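PDB 3OKG: restriction endonuclease S subunits from Thermoanaerobacter tengcongensis, which probably serves as the DNA-binding specificity subunit of a type I restriction-modification system, joining M subunits to form the methyltransferase. Local coordinates for residues 90-104 with 130-143. Numbering follows the deposited sequence.
Sequences VIFATTRPYLKNIAL and PEFLFHLCRSDFIT. With SO4 (sulfate ion), chain C.
Lys100 reaches from the turn after the 3-10 segment 97-99 to the junction of helices 130-137 and 140-143. Its chain bends once, at chi2 (-75°), and then runs extended, which delivers Lys100 NZ to Arg138 O at 2.9 Å and to Asp140 OD1 at 2.8 Å. The ammonium sits above the carbonyl plane of Arg138, whereas the carboxylate of Asp140 turns its anti lone pair to it in a salt bridge. Thr143 OG1 lies 3.1 Å from Lys100 NZ, and Ser139 caps the second helix through OG and Phe141 N. Arg138 comes back the other way: its chain, folded at chi3 (51°), runs alongside Ile102 in the opposite direction, CG beside Ile102 CG2, and brings NH1 edge-on to Lys100 O and Ile102 O, both weak bonds. Its stronger partner is Glu400, near the chain's C-terminus, while Arg398 holds the other oxygen of Asp140. Behind this polar end, helix 130-137 packs on the hairpin of strands 90-93 and 102-104, nearly antiparallel to the latter, its axis 8.3 Å away. Val90 CG2 presses on the helix backbone, 3.5 Å from Phe134 N. The Phe134 ring takes Leu104 CB over one face and Ile102 O at its edge, while Leu104 CD1 reaches Pro130 CB. Phe92 turns its ring edge to Cys137 O, with CE1 3.6 Å from that oxygen, and Ile102 CD1 approaches the same atom. Replacing Lys100 with a methionine would probably leave Arg138 O and Asp140 OD1 without their shared cationic partner. Within this DNA-specificity domain, apolar packing thus seats the helix on the sheet; Lys100 mainly joins the inter-strand loop to the helix junction, Arg138 adding weakly, and salt bridges to Glu400 and Arg398 extend the link to helix 392-407.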
loop_
_atom_site.group_PDB
_atom_site.type_symbol
_atom_site.label_atom_id
_atom_site.label_comp_id
_atom_site.label_asym_id
_atom_site.label_seq_id
_atom_site.Cartn_x
_atom_site.Cartn_y
_atom_site.Cartn_z
ATOM N N VAL A 90 15.363 -26.283 -1.858
ATOM C CA VAL A 90 15.023 -24.950 -1.414
ATOM C C VAL A 90 16.319 -24.181 -1.308
ATOM O O VAL A 90 17.286 -24.674 -0.720
ATOM C CB VAL A 90 14.296 -25.004 -0.047
ATOM C CG1 VAL A 90 14.100 -23.581 0.522
ATOM C CG2 VAL A 90 12.944 -25.730 -0.205
ATOM N N ILE A 91 16.368 -22.968 -1.857
ATOM C CA ILE A 91 17.553 -22.143 -1.658
ATOM C C ILE A 91 17.183 -20.974 -0.766
ATOM O O ILE A 91 16.170 -20.331 -0.956
ATOM C CB ILE A 91 18.158 -21.661 -2.998
ATOM C CG1 ILE A 91 17.065 -21.013 -3.857
ATOM C CG2 ILE A 91 18.668 -22.867 -3.781
ATOM C CD1 ILE A 91 17.622 -20.327 -5.147
ATOM N N PHE A 92 18.033 -20.697 0.209
ATOM C CA PHE A 92 17.699 -19.784 1.299
ATOM C C PHE A 92 18.882 -18.817 1.470
ATOM O O PHE A 92 19.971 -19.245 1.843
ATOM C CB PHE A 92 17.546 -20.640 2.572
ATOM C CG PHE A 92 17.235 -19.843 3.809
ATOM C CD1 PHE A 92 15.942 -19.789 4.305
ATOM C CD2 PHE A 92 18.253 -19.167 4.492
ATOM C CE1 PHE A 92 15.655 -19.068 5.449
ATOM C CE2 PHE A 92 17.972 -18.448 5.634
ATOM C CZ PHE A 92 16.672 -18.392 6.115
ATOM N N ALA A 93 18.704 -17.548 1.127
ATOM C CA ALA A 93 19.843 -16.620 1.170
ATOM C C ALA A 93 20.291 -16.448 2.615
ATOM O O ALA A 93 19.455 -16.240 3.494
ATOM C CB ALA A 93 19.464 -15.278 0.576
ATOM N N THR A 94 21.599 -16.552 2.867
ATOM C CA THR A 94 22.105 -16.368 4.221
ATOM C C THR A 94 22.379 -14.892 4.536
ATOM O O THR A 94 22.455 -14.527 5.685
ATOM C CB THR A 94 23.328 -17.232 4.511
ATOM O OG1 THR A 94 24.332 -17.024 3.496
ATOM C CG2 THR A 94 22.913 -18.696 4.531
ATOM N N THR A 95 22.500 -14.063 3.506
ATOM C CA THR A 95 22.570 -12.608 3.677
ATOM C C THR A 95 21.160 -12.018 3.836
ATOM O O THR A 95 20.233 -12.446 3.146
ATOM C CB THR A 95 23.239 -11.976 2.455
ATOM O OG1 THR A 95 24.628 -12.326 2.456
ATOM C CG2 THR A 95 23.103 -10.453 2.477
ATOM N N ARG A 96 21.000 -11.053 4.744
ATOM C CA ARG A 96 19.708 -10.428 5.019
ATOM C C ARG A 96 18.447 -11.321 5.056
ATOM O O ARG A 96 17.397 -10.955 4.535
ATOM C CB ARG A 96 19.517 -9.215 4.086
ATOM C CG ARG A 96 20.604 -8.161 4.280
ATOM C CD ARG A 96 20.420 -6.970 3.352
ATOM N NE ARG A 96 20.947 -7.242 2.024
ATOM C CZ ARG A 96 22.219 -7.064 1.683
ATOM N NH1 ARG A 96 23.092 -6.622 2.578
ATOM N NH2 ARG A 96 22.621 -7.332 0.447
ATOM N N PRO A 97 18.541 -12.480 5.710
ATOM C CA PRO A 97 17.457 -13.479 5.690
ATOM C C PRO A 97 16.036 -12.934 5.799
ATOM O O PRO A 97 15.086 -13.549 5.299
ATOM C CB PRO A 97 17.767 -14.352 6.902
ATOM C CG PRO A 97 19.217 -14.061 7.210
ATOM C CD PRO A 97 19.411 -12.621 6.889
ATOM N N TYR A 98 15.886 -11.762 6.406
ATOM C CA TYR A 98 14.555 -11.248 6.645
ATOM C C TYR A 98 13.922 -10.829 5.328
ATOM O O TYR A 98 12.724 -10.612 5.266
ATOM C CB TYR A 98 14.592 -10.062 7.610
ATOM C CG TYR A 98 15.494 -8.943 7.146
ATOM C CD1 TYR A 98 15.006 -7.935 6.315
ATOM C CD2 TYR A 98 16.837 -8.880 7.550
ATOM C CE1 TYR A 98 15.812 -6.912 5.884
ATOM C CE2 TYR A 98 17.650 -7.855 7.117
ATOM C CZ TYR A 98 17.140 -6.873 6.298
ATOM O OH TYR A 98 17.928 -5.846 5.847
ATOM N N LEU A 99 14.724 -10.689 4.280
ATOM C CA LEU A 99 14.174 -10.266 2.993
ATOM C C LEU A 99 13.354 -11.400 2.328
ATOM O O LEU A 99 12.524 -11.146 1.476
ATOM C CB LEU A 99 15.286 -9.788 2.060
ATOM C CG LEU A 99 15.981 -8.468 2.416
ATOM C CD1 LEU A 99 17.133 -8.140 1.458
ATOM C CD2 LEU A 99 14.975 -7.339 2.457
ATOM N N LYS A 100 13.619 -12.632 2.738
ATOM C CA LYS A 100 12.954 -13.828 2.211
ATOM C C LYS A 100 13.321 -14.104 0.762
ATOM O O LYS A 100 12.480 -14.517 -0.042
ATOM C CB LYS A 100 11.429 -13.756 2.356
ATOM C CG LYS A 100 10.953 -13.279 3.717
ATOM C CD LYS A 100 11.082 -14.316 4.773
ATOM C CE LYS A 100 10.284 -13.856 6.024
ATOM N NZ LYS A 100 10.349 -14.867 7.114
ATOM N N ASN A 101 14.588 -13.903 0.435
ATOM C CA ASN A 101 15.106 -14.423 -0.823
ATOM C C ASN A 101 15.250 -15.931 -0.697
ATOM O O ASN A 101 16.327 -16.481 -0.452
ATOM C CB ASN A 101 16.418 -13.716 -1.184
ATOM C CG ASN A 101 16.168 -12.292 -1.613
ATOM O OD1 ASN A 101 16.721 -11.351 -1.049
ATOM N ND2 ASN A 101 15.279 -12.127 -2.591
ATOM N N ILE A 102 14.121 -16.611 -0.842
ATOM C CA ILE A 102 14.045 -18.024 -0.515
ATOM C C ILE A 102 13.125 -18.619 -1.557
ATOM O O ILE A 102 12.041 -18.080 -1.765
ATOM C CB ILE A 102 13.385 -18.226 0.852
ATOM C CG1 ILE A 102 14.224 -17.555 1.969
ATOM C CG2 ILE A 102 13.167 -19.730 1.129
ATOM C CD1 ILE A 102 13.425 -17.346 3.255
ATOM N N ALA A 103 13.520 -19.723 -2.192
ATOM C CA ALA A 103 12.746 -20.196 -3.351
ATOM C C ALA A 103 12.899 -21.662 -3.542
ATOM O O ALA A 103 13.867 -22.246 -3.070
ATOM C CB ALA A 103 13.210 -19.476 -4.599
ATOM N N LEU A 104 11.953 -22.245 -4.276
ATOM C CA LEU A 104 11.965 -23.672 -4.585
ATOM C C LEU A 104 12.463 -23.853 -6.000
ATOM O O LEU A 104 12.016 -23.168 -6.908
ATOM C CB LEU A 104 10.551 -24.238 -4.475
ATOM C CG LEU A 104 10.339 -25.722 -4.814
ATOM C CD1 LEU A 104 11.033 -26.617 -3.767
ATOM C CD2 LEU A 104 8.840 -26.014 -4.898
ATOM N N PRO A 130 9.733 -31.435 -0.409
ATOM C CA PRO A 130 10.374 -30.163 -0.792
ATOM C C PRO A 130 9.443 -28.953 -0.639
ATOM O O PRO A 130 9.867 -27.922 -0.148
ATOM C CB PRO A 130 10.745 -30.378 -2.278
ATOM C CG PRO A 130 11.014 -31.891 -2.377
ATOM C CD PRO A 130 10.073 -32.543 -1.333
ATOM N N GLU A 131 8.192 -29.076 -1.063
ATOM C CA GLU A 131 7.286 -27.929 -1.020
ATOM C C GLU A 131 6.985 -27.542 0.429
ATOM O O GLU A 131 6.746 -26.357 0.727
ATOM C CB GLU A 131 5.966 -28.248 -1.747
ATOM C CG GLU A 131 6.081 -28.332 -3.280
ATOM C CD GLU A 131 6.779 -29.607 -3.810
ATOM O OE1 GLU A 131 7.080 -29.618 -5.029
ATOM O OE2 GLU A 131 7.028 -30.591 -3.047
ATOM N N PHE A 132 6.970 -28.551 1.299
ATOM C CA PHE A 132 6.753 -28.292 2.727
ATOM C C PHE A 132 7.956 -27.547 3.290
ATOM O O PHE A 132 7.804 -26.536 3.983
ATOM C CB PHE A 132 6.467 -29.592 3.500
ATOM C CG PHE A 132 6.088 -29.354 4.943
ATOM C CD1 PHE A 132 4.799 -28.973 5.274
ATOM C CD2 PHE A 132 7.031 -29.485 5.951
ATOM C CE1 PHE A 132 4.442 -28.744 6.602
ATOM C CE2 PHE A 132 6.692 -29.258 7.287
ATOM C CZ PHE A 132 5.395 -28.889 7.610
ATOM N N LEU A 133 9.166 -28.017 2.990
ATOM C CA LEU A 133 10.367 -27.263 3.408
ATOM C C LEU A 133 10.392 -25.818 2.880
ATOM O O LEU A 133 10.800 -24.879 3.581
ATOM C CB LEU A 133 11.668 -28.002 3.028
ATOM C CG LEU A 133 11.837 -29.402 3.642
ATOM C CD1 LEU A 133 13.237 -29.917 3.342
ATOM C CD2 LEU A 133 11.635 -29.353 5.183
ATOM N N PHE A 134 10.000 -25.641 1.623
ATOM C CA PHE A 134 9.980 -24.302 1.032
ATOM C C PHE A 134 9.113 -23.383 1.896
ATOM O O PHE A 134 9.552 -22.322 2.337
ATOM C CB PHE A 134 9.361 -24.386 -0.376
ATOM C CG PHE A 134 8.979 -23.047 -0.953
ATOM C CD1 PHE A 134 9.912 -22.013 -1.036
ATOM C CD2 PHE A 134 7.694 -22.822 -1.422
ATOM C CE1 PHE A 134 9.570 -20.763 -1.602
ATOM C CE2 PHE A 134 7.342 -21.563 -1.978
ATOM C CZ PHE A 134 8.301 -20.537 -2.038
ATOM N N HIS A 135 7.868 -23.783 2.127
ATOM C CA HIS A 135 6.962 -22.902 2.884
ATOM C C HIS A 135 7.391 -22.696 4.324
ATOM O O HIS A 135 7.341 -21.601 4.858
ATOM C CB HIS A 135 5.529 -23.431 2.817
ATOM C CG HIS A 135 4.903 -23.229 1.485
ATOM N ND1 HIS A 135 4.580 -21.980 1.007
ATOM C CD2 HIS A 135 4.513 -24.113 0.530
ATOM C CE1 HIS A 135 4.036 -22.095 -0.193
ATOM N NE2 HIS A 135 3.983 -23.381 -0.504
ATOM N N LEU A 136 7.881 -23.773 4.929
ATOM C CA LEU A 136 8.442 -23.714 6.271
ATOM C C LEU A 136 9.600 -22.721 6.348
ATOM O O LEU A 136 9.648 -21.887 7.252
ATOM C CB LEU A 136 8.910 -25.102 6.717
ATOM C CG LEU A 136 9.128 -25.293 8.219
ATOM C CD1 LEU A 136 7.934 -24.775 9.006
ATOM C CD2 LEU A 136 9.394 -26.756 8.542
ATOM N N CYS A 137 10.533 -22.807 5.401
ATOM C CA CYS A 137 11.675 -21.905 5.396
ATOM C C CYS A 137 11.334 -20.446 5.167
ATOM O O CYS A 137 12.126 -19.565 5.499
ATOM C CB CYS A 137 12.722 -22.358 4.378
ATOM S SG CYS A 137 13.548 -23.837 4.962
ATOM N N ARG A 138 10.171 -20.172 4.581
ATOM C CA ARG A 138 9.748 -18.778 4.440
ATOM C C ARG A 138 9.160 -18.175 5.714
ATOM O O ARG A 138 8.865 -16.968 5.754
ATOM C CB ARG A 138 8.745 -18.660 3.285
ATOM C CG ARG A 138 9.469 -18.844 1.965
ATOM C CD ARG A 138 8.674 -18.431 0.788
ATOM N NE ARG A 138 8.106 -17.096 0.890
ATOM C CZ ARG A 138 8.667 -15.976 0.457
ATOM N NH1 ARG A 138 9.868 -15.983 -0.097
ATOM N NH2 ARG A 138 8.006 -14.840 0.586
ATOM N N SER A 139 8.974 -18.993 6.735
ATOM C CA SER A 139 8.352 -18.469 7.947
ATOM C C SER A 139 9.326 -17.638 8.774
ATOM O O SER A 139 10.514 -17.964 8.858
ATOM C CB SER A 139 7.812 -19.577 8.843
ATOM O OG SER A 139 7.432 -19.001 10.088
ATOM N N ASP A 140 8.810 -16.590 9.408
ATOM C CA ASP A 140 9.559 -15.850 10.447
ATOM C C ASP A 140 10.060 -16.794 11.567
ATOM O O ASP A 140 11.070 -16.521 12.202
ATOM C CB ASP A 140 8.670 -14.775 11.097
ATOM C CG ASP A 140 8.356 -13.609 10.174
ATOM O OD1 ASP A 140 8.916 -13.516 9.053
ATOM O OD2 ASP A 140 7.523 -12.761 10.579
ATOM N N PHE A 141 9.363 -17.896 11.794
ATOM C CA PHE A 141 9.783 -18.845 12.834
ATOM C C PHE A 141 11.231 -19.303 12.602
ATOM O O PHE A 141 11.977 -19.575 13.564
ATOM C CB PHE A 141 8.844 -20.059 12.893
ATOM C CG PHE A 141 9.190 -21.020 13.986
ATOM C CD1 PHE A 141 8.888 -20.719 15.310
ATOM C CD2 PHE A 141 9.843 -22.211 13.706
ATOM C CE1 PHE A 141 9.213 -21.605 16.333
ATOM C CE2 PHE A 141 10.171 -23.091 14.723
ATOM C CZ PHE A 141 9.862 -22.781 16.037
ATOM N N ILE A 142 11.625 -19.397 11.329
ATOM C CA ILE A 142 12.996 -19.794 10.963
ATOM C C ILE A 142 13.978 -18.638 11.058
ATOM O O ILE A 142 15.013 -18.752 11.710
ATOM C CB ILE A 142 13.055 -20.381 9.528
ATOM C CG1 ILE A 142 12.310 -21.713 9.462
ATOM C CG2 ILE A 142 14.509 -20.529 9.048
ATOM C CD1 ILE A 142 12.598 -22.683 10.584
ATOM N N THR A 143 13.633 -17.527 10.405
ATOM C CA THR A 143 14.376 -16.269 10.482
ATOM C C THR A 143 14.762 -15.940 11.885
ATOM O O THR A 143 15.899 -15.566 12.186
ATOM C CB THR A 143 13.431 -15.093 10.134
ATOM O OG1 THR A 143 12.822 -15.329 8.878
ATOM C CG2 THR A 143 14.158 -13.736 10.144
HETATM S S SO4 C . 23.918 -9.549 6.449
HETATM O O1 SO4 C . 22.577 -9.890 6.949
HETATM O O2 SO4 C . 24.955 -10.352 7.117
HETATM O O3 SO4 C . 23.975 -9.785 5.010
HETATM O O4 SO4 C . 24.152 -8.130 6.715
#